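Local coordinates for divalent-cation tolerance protein CutA (Pyrococcus horikoshii, PDB 1UKU) that takes part in resistance toward heavy metals, forming homotrimers that bind a copper ion between two of them, at residues I54-K66 and E90-K102. Residues are numbered along the deposited sequence; the frame is centred on the assembly and turned at random.
Sequences ILKTREDLWEELK and EDYLKWLIEETKK
Arg58 ties the end of strand 44-57 to the C-terminal tail through Lys101 and Thr100, in a mixed polar and apolar contact, away from the copper site, where helix 90-99 packs crosswise over the C-terminal end of strand 44-57, an inner strand of the sheet. The short axes of strand 54-57 and helix 90-99 run nearly perpendicular, at 86°. The guanidinium meets Lys101 O end-on, Arg58 NH1 at 2.8 Å and Arg58 NH2 at 2.9 Å from this one oxygen, which lies close to the guanidinium plane; NH2 arrives almost in line with the carbonyl bond, NH1 from above the carbonyl plane. Asp60 holds the NE side, its OD1 accepting from NE and its OD2 from NH2, which fixes the rotation of the guanidinium and probably balances its charge. Leu61 CD1 lies 3.8 Å above the centre of one face of the Arg58 guanidinium. A weak bond joins NH1 to Thr100 OG1, whose hydroxyl, turned between its backbone N and carbonyl carbon (chi1 44°), also donates to Leu96 O.

Leu96 forks over the strand end, CD2 being 3.7 Å from Arg58 CG and CD1 packing against Lys56 CB. One helical turn earlier, Tyr92 OH sits 3.1 Å from Lys56 CD, the two side chains crossing at about a right angle. Toward helix 62-72, Lys101 NZ forms a salt bridge of 2.8 Å with Glu64 OE1, meeting it on the syn side. Tyr92 also packs on Pro78 of a second subunit. This is the C-terminal helix added to the ferredoxin-like, GlnB-related fold of CutA, packed with its tail on an inner strand and the start of the following helix.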
loop_
_atom_site.group_PDB
_atom_site.type_symbol
_atom_site.label_atom_id
_atom_site.label_comp_id
_atom_site.label_asym_id
_atom_site.label_seq_id
_atom_site.Cartn_x
_atom_site.Cartn_y
_atom_site.Cartn_z
ATOM N N ILE A 54 -8.094 -0.915 0.312
ATOM C CA ILE A 54 -7.546 0.412 0.145
ATOM C C ILE A 54 -8.709 1.306 -0.298
ATOM O O ILE A 54 -9.241 1.164 -1.399
ATOM C CB ILE A 54 -6.420 0.411 -0.913
ATOM C CG1 ILE A 54 -5.257 -0.494 -0.492
ATOM C CG2 ILE A 54 -5.901 1.838 -1.126
ATOM C CD1 ILE A 54 -4.410 -1.012 -1.662
ATOM N N LEU A 55 -9.079 2.244 0.555
ATOM C CA LEU A 55 -10.179 3.171 0.319
ATOM C C LEU A 55 -9.671 4.565 0.027
ATOM O O LEU A 55 -8.687 4.982 0.603
ATOM C CB LEU A 55 -11.107 3.227 1.540
ATOM C CG LEU A 55 -11.428 1.890 2.238
ATOM C CD1 LEU A 55 -12.286 2.115 3.433
ATOM C CD2 LEU A 55 -12.103 0.922 1.259
ATOM N N LYS A 56 -10.356 5.277 -0.860
ATOM C CA LYS A 56 -9.921 6.620 -1.272
ATOM C C LYS A 56 -11.050 7.587 -0.982
ATOM O O LYS A 56 -12.179 7.370 -1.387
ATOM C CB LYS A 56 -9.526 6.630 -2.755
ATOM C CG LYS A 56 -8.473 5.536 -3.104
ATOM C CD LYS A 56 -8.257 5.287 -4.608
ATOM C CE LYS A 56 -8.291 3.770 -5.018
ATOM N NZ LYS A 56 -9.686 3.132 -5.311
ATOM N N THR A 57 -10.753 8.673 -0.253
ATOM C CA THR A 57 -11.811 9.651 0.061
ATOM C C THR A 57 -11.195 11.026 0.350
ATOM O O THR A 57 -10.000 11.220 0.186
ATOM C CB THR A 57 -12.720 9.151 1.200
ATOM O OG1 THR A 57 -13.916 9.958 1.247
ATOM C CG2 THR A 57 -12.049 9.278 2.559
ATOM N N ARG A 58 -12.046 11.969 0.746
ATOM C CA ARG A 58 -11.599 13.295 1.132
ATOM C C ARG A 58 -11.141 13.344 2.561
ATOM O O ARG A 58 -11.668 12.667 3.414
ATOM C CB ARG A 58 -12.718 14.329 0.974
ATOM C CG ARG A 58 -13.369 14.403 -0.385
ATOM C CD ARG A 58 -14.159 15.684 -0.566
ATOM N NE ARG A 58 -15.067 15.956 0.534
ATOM C CZ ARG A 58 -16.378 15.791 0.496
ATOM N NH1 ARG A 58 -16.974 15.250 -0.584
ATOM N NH2 ARG A 58 -17.113 16.095 1.560
ATOM N N GLU A 59 -10.197 14.233 2.837
ATOM C CA GLU A 59 -9.745 14.454 4.209
ATOM C C GLU A 59 -10.869 14.769 5.185
ATOM O O GLU A 59 -10.904 14.267 6.308
ATOM C CB GLU A 59 -8.826 15.663 4.287
ATOM C CG GLU A 59 -7.445 15.441 3.802
ATOM C CD GLU A 59 -7.303 15.641 2.329
ATOM O OE1 GLU A 59 -8.373 15.687 1.647
ATOM O OE2 GLU A 59 -6.133 15.812 1.891
ATOM N N ASP A 60 -11.788 15.651 4.770
ATOM C CA ASP A 60 -12.829 16.120 5.669
ATOM C C ASP A 60 -13.826 15.029 6.049
ATOM O O ASP A 60 -14.562 15.186 6.991
ATOM C CB ASP A 60 -13.577 17.338 5.089
ATOM C CG ASP A 60 -14.343 16.996 3.838
ATOM O OD1 ASP A 60 -13.723 17.006 2.770
ATOM O OD2 ASP A 60 -15.543 16.677 3.900
ATOM N N LEU A 61 -13.826 13.903 5.323
ATOM C CA LEU A 61 -14.709 12.794 5.629
ATOM C C LEU A 61 -14.081 11.741 6.580
ATOM O O LEU A 61 -14.742 10.774 6.932
ATOM C CB LEU A 61 -15.195 12.125 4.332
ATOM C CG LEU A 61 -16.111 12.983 3.439
ATOM C CD1 LEU A 61 -16.380 12.302 2.142
ATOM C CD2 LEU A 61 -17.411 13.206 4.139
ATOM N N TRP A 62 -12.842 11.939 7.000
ATOM C CA TRP A 62 -12.124 10.932 7.803
ATOM C C TRP A 62 -12.889 10.498 9.052
ATOM O O TRP A 62 -13.070 9.324 9.284
ATOM C CB TRP A 62 -10.739 11.428 8.186
ATOM C CG TRP A 62 -10.087 10.680 9.295
ATOM C CD1 TRP A 62 -9.647 11.204 10.465
ATOM C CD2 TRP A 62 -9.750 9.292 9.323
ATOM N NE1 TRP A 62 -9.070 10.223 11.242
ATOM C CE2 TRP A 62 -9.146 9.031 10.575
ATOM C CE3 TRP A 62 -9.948 8.225 8.447
ATOM C CZ2 TRP A 62 -8.680 7.767 10.940
ATOM C CZ3 TRP A 62 -9.501 6.955 8.832
ATOM C CH2 TRP A 62 -8.876 6.741 10.060
ATOM N N GLU A 63 -13.313 11.432 9.898
ATOM C CA GLU A 63 -13.911 11.031 11.168
ATOM C C GLU A 63 -15.235 10.296 10.962
ATOM O O GLU A 63 -15.511 9.305 11.617
ATOM C CB GLU A 63 -14.087 12.237 12.136
ATOM C CG GLU A 63 -12.772 12.801 12.670
ATOM C CD GLU A 63 -11.934 11.806 13.463
ATOM O OE1 GLU A 63 -12.423 10.726 13.869
ATOM O OE2 GLU A 63 -10.747 12.140 13.694
ATOM N N GLU A 64 -16.039 10.779 10.023
ATOM C CA GLU A 64 -17.286 10.128 9.721
ATOM C C GLU A 64 -17.033 8.737 9.158
ATOM O O GLU A 64 -17.736 7.799 9.474
ATOM C CB GLU A 64 -18.092 10.998 8.744
ATOM C CG GLU A 64 -19.500 10.507 8.501
ATOM C CD GLU A 64 -20.341 11.461 7.669
ATOM O OE1 GLU A 64 -21.508 11.097 7.458
ATOM O OE2 GLU A 64 -19.839 12.517 7.216
ATOM N N LEU A 65 -16.035 8.615 8.288
ATOM C CA LEU A 65 -15.737 7.331 7.663
ATOM C C LEU A 65 -15.213 6.343 8.705
ATOM O O LEU A 65 -15.597 5.185 8.725
ATOM C CB LEU A 65 -14.720 7.512 6.540
ATOM C CG LEU A 65 -14.183 6.215 5.918
ATOM C CD1 LEU A 65 -15.300 5.375 5.354
ATOM C CD2 LEU A 65 -13.133 6.519 4.883
ATOM N N LYS A 66 -14.321 6.818 9.570
ATOM C CA LYS A 66 -13.765 5.985 10.610
ATOM C C LYS A 66 -14.876 5.454 11.509
ATOM O O LYS A 66 -14.898 4.265 11.836
ATOM C CB LYS A 66 -12.763 6.762 11.431
ATOM C CG LYS A 66 -12.173 5.919 12.555
ATOM C CD LYS A 66 -11.184 6.657 13.414
ATOM C CE LYS A 66 -11.807 6.993 14.712
ATOM N NZ LYS A 66 -11.491 8.351 15.084
ATOM N N GLU A 90 -4.979 16.289 -10.726
ATOM C CA GLU A 90 -6.210 17.018 -10.479
ATOM C C GLU A 90 -7.481 16.399 -11.034
ATOM O O GLU A 90 -8.508 16.498 -10.385
ATOM C CB GLU A 90 -6.079 18.441 -11.032
ATOM C CG GLU A 90 -7.381 19.219 -11.024
ATOM C CD GLU A 90 -7.917 19.447 -9.627
ATOM O OE1 GLU A 90 -7.150 19.254 -8.663
ATOM O OE2 GLU A 90 -9.105 19.815 -9.490
ATOM N N ASP A 91 -7.433 15.829 -12.232
ATOM C CA ASP A 91 -8.645 15.243 -12.819
ATOM C C ASP A 91 -9.211 14.123 -11.916
ATOM O O ASP A 91 -10.426 13.983 -11.730
ATOM C CB ASP A 91 -8.425 14.739 -14.261
ATOM C CG ASP A 91 -7.149 13.924 -14.442
ATOM O OD1 ASP A 91 -6.056 14.318 -13.944
ATOM O OD2 ASP A 91 -7.137 12.862 -15.118
ATOM N N TYR A 92 -8.322 13.339 -11.324
ATOM C CA TYR A 92 -8.762 12.312 -10.412
ATOM C C TYR A 92 -9.338 12.916 -9.126
ATOM O O TYR A 92 -10.376 12.478 -8.625
ATOM C CB TYR A 92 -7.628 11.342 -10.085
ATOM C CG TYR A 92 -8.107 10.219 -9.216
ATOM C CD1 TYR A 92 -8.763 9.144 -9.766
ATOM C CD2 TYR A 92 -7.959 10.266 -7.837
ATOM C CE1 TYR A 92 -9.224 8.113 -8.959
ATOM C CE2 TYR A 92 -8.435 9.263 -7.037
ATOM C CZ TYR A 92 -9.034 8.185 -7.608
ATOM O OH TYR A 92 -9.514 7.166 -6.797
ATOM N N LEU A 93 -8.641 13.903 -8.576
ATOM C CA LEU A 93 -9.108 14.544 -7.368
ATOM C C LEU A 93 -10.494 15.140 -7.577
ATOM O O LEU A 93 -11.362 14.990 -6.742
ATOM C CB LEU A 93 -8.122 15.608 -6.906
ATOM C CG LEU A 93 -8.463 16.289 -5.591
ATOM C CD1 LEU A 93 -8.568 15.294 -4.429
ATOM C CD2 LEU A 93 -7.363 17.307 -5.376
ATOM N N LYS A 94 -10.715 15.772 -8.721
ATOM C CA LYS A 94 -12.029 16.362 -9.017
ATOM C C LYS A 94 -13.125 15.303 -9.058
ATOM O O LYS A 94 -14.213 15.497 -8.516
ATOM C CB LYS A 94 -11.985 17.134 -10.330
ATOM C CG LYS A 94 -13.268 17.861 -10.660
ATOM C CD LYS A 94 -13.628 18.839 -9.545
ATOM C CE LYS A 94 -14.639 19.884 -10.001
ATOM N NZ LYS A 94 -13.947 21.070 -10.564
ATOM N N TRP A 95 -12.819 14.175 -9.682
ATOM C CA TRP A 95 -13.743 13.061 -9.739
ATOM C C TRP A 95 -14.047 12.539 -8.331
ATOM O O TRP A 95 -15.171 12.317 -7.982
ATOM C CB TRP A 95 -13.149 11.937 -10.611
ATOM C CG TRP A 95 -13.969 10.686 -10.593
ATOM C CD1 TRP A 95 -15.101 10.431 -11.316
ATOM C CD2 TRP A 95 -13.743 9.529 -9.792
ATOM N NE1 TRP A 95 -15.597 9.184 -11.009
ATOM C CE2 TRP A 95 -14.768 8.600 -10.087
ATOM C CE3 TRP A 95 -12.773 9.170 -8.854
ATOM C CZ2 TRP A 95 -14.842 7.365 -9.463
ATOM C CZ3 TRP A 95 -12.857 7.926 -8.252
ATOM C CH2 TRP A 95 -13.872 7.060 -8.544
ATOM N N LEU A 96 -13.017 12.363 -7.520
ATOM C CA LEU A 96 -13.226 11.855 -6.177
ATOM C C LEU A 96 -14.113 12.790 -5.348
ATOM O O LEU A 96 -14.971 12.336 -4.585
ATOM C CB LEU A 96 -11.858 11.638 -5.517
ATOM C CG LEU A 96 -11.820 11.278 -4.030
ATOM C CD1 LEU A 96 -10.637 10.359 -3.788
ATOM C CD2 LEU A 96 -11.752 12.493 -3.126
ATOM N N ILE A 97 -13.897 14.105 -5.483
ATOM C CA ILE A 97 -14.742 15.078 -4.778
ATOM C C ILE A 97 -16.192 15.002 -5.293
ATOM O O ILE A 97 -17.154 15.009 -4.522
ATOM C CB ILE A 97 -14.153 16.485 -4.953
ATOM C CG1 ILE A 97 -12.837 16.602 -4.188
ATOM C CG2 ILE A 97 -15.150 17.569 -4.482
ATOM C CD1 ILE A 97 -12.019 17.838 -4.544
ATOM N N GLU A 98 -16.339 14.882 -6.596
ATOM C CA GLU A 98 -17.676 14.793 -7.200
ATOM C C GLU A 98 -18.429 13.587 -6.686
ATOM O O GLU A 98 -19.643 13.650 -6.485
ATOM C CB GLU A 98 -17.586 14.767 -8.714
ATOM C CG GLU A 98 -17.224 16.128 -9.263
ATOM C CD GLU A 98 -16.826 16.118 -10.719
ATOM O OE1 GLU A 98 -16.569 17.231 -11.238
ATOM O OE2 GLU A 98 -16.778 15.030 -11.343
ATOM N N GLU A 99 -17.711 12.483 -6.466
ATOM C CA GLU A 99 -18.348 11.212 -6.108
ATOM C C GLU A 99 -18.570 11.015 -4.616
ATOM O O GLU A 99 -19.184 10.036 -4.210
ATOM C CB GLU A 99 -17.513 10.051 -6.660
ATOM C CG GLU A 99 -17.420 10.001 -8.188
ATOM C CD GLU A 99 -18.739 9.736 -8.941
ATOM O OE1 GLU A 99 -18.658 9.760 -10.191
ATOM O OE2 GLU A 99 -19.855 9.530 -8.377
ATOM N N THR A 100 -18.112 11.939 -3.785
ATOM C CA THR A 100 -18.287 11.790 -2.347
ATOM C C THR A 100 -19.310 12.808 -1.821
ATOM O O THR A 100 -19.551 13.843 -2.456
ATOM C CB THR A 100 -16.947 11.895 -1.612
ATOM O OG1 THR A 100 -16.147 12.974 -2.118
ATOM C CG2 THR A 100 -16.127 10.608 -1.871
ATOM N N LYS A 101 -19.863 12.522 -0.657
ATOM C CA LYS A 101 -21.032 13.221 -0.146
ATOM C C LYS A 101 -20.712 14.665 0.190
ATOM O O LYS A 101 -19.576 15.021 0.517
ATOM C CB LYS A 101 -21.631 12.501 1.057
ATOM C CG LYS A 101 -20.792 12.595 2.305
ATOM C CD LYS A 101 -21.421 11.834 3.483
ATOM C CE LYS A 101 -22.522 12.607 4.178
ATOM N NZ LYS A 101 -23.132 11.844 5.333
ATOM N N LYS A 102 -21.742 15.500 0.093
ATOM C CA LYS A 102 -21.589 16.933 0.321
ATOM C C LYS A 102 -22.541 17.461 1.363
ATOM O O LYS A 102 -22.509 16.956 2.484
ATOM C CB LYS A 102 -21.767 17.686 -1.000
ATOM C CG LYS A 102 -20.657 17.371 -1.960
ATOM C CD LYS A 102 -20.968 17.695 -3.400
ATOM C CE LYS A 102 -19.822 17.163 -4.246
ATOM N NZ LYS A 102 -19.963 15.697 -4.380
ATOM O OXT LYS A 102 -23.278 18.404 1.054
HETATM O O HOH W 1 -8.591 4.242 -8.317
#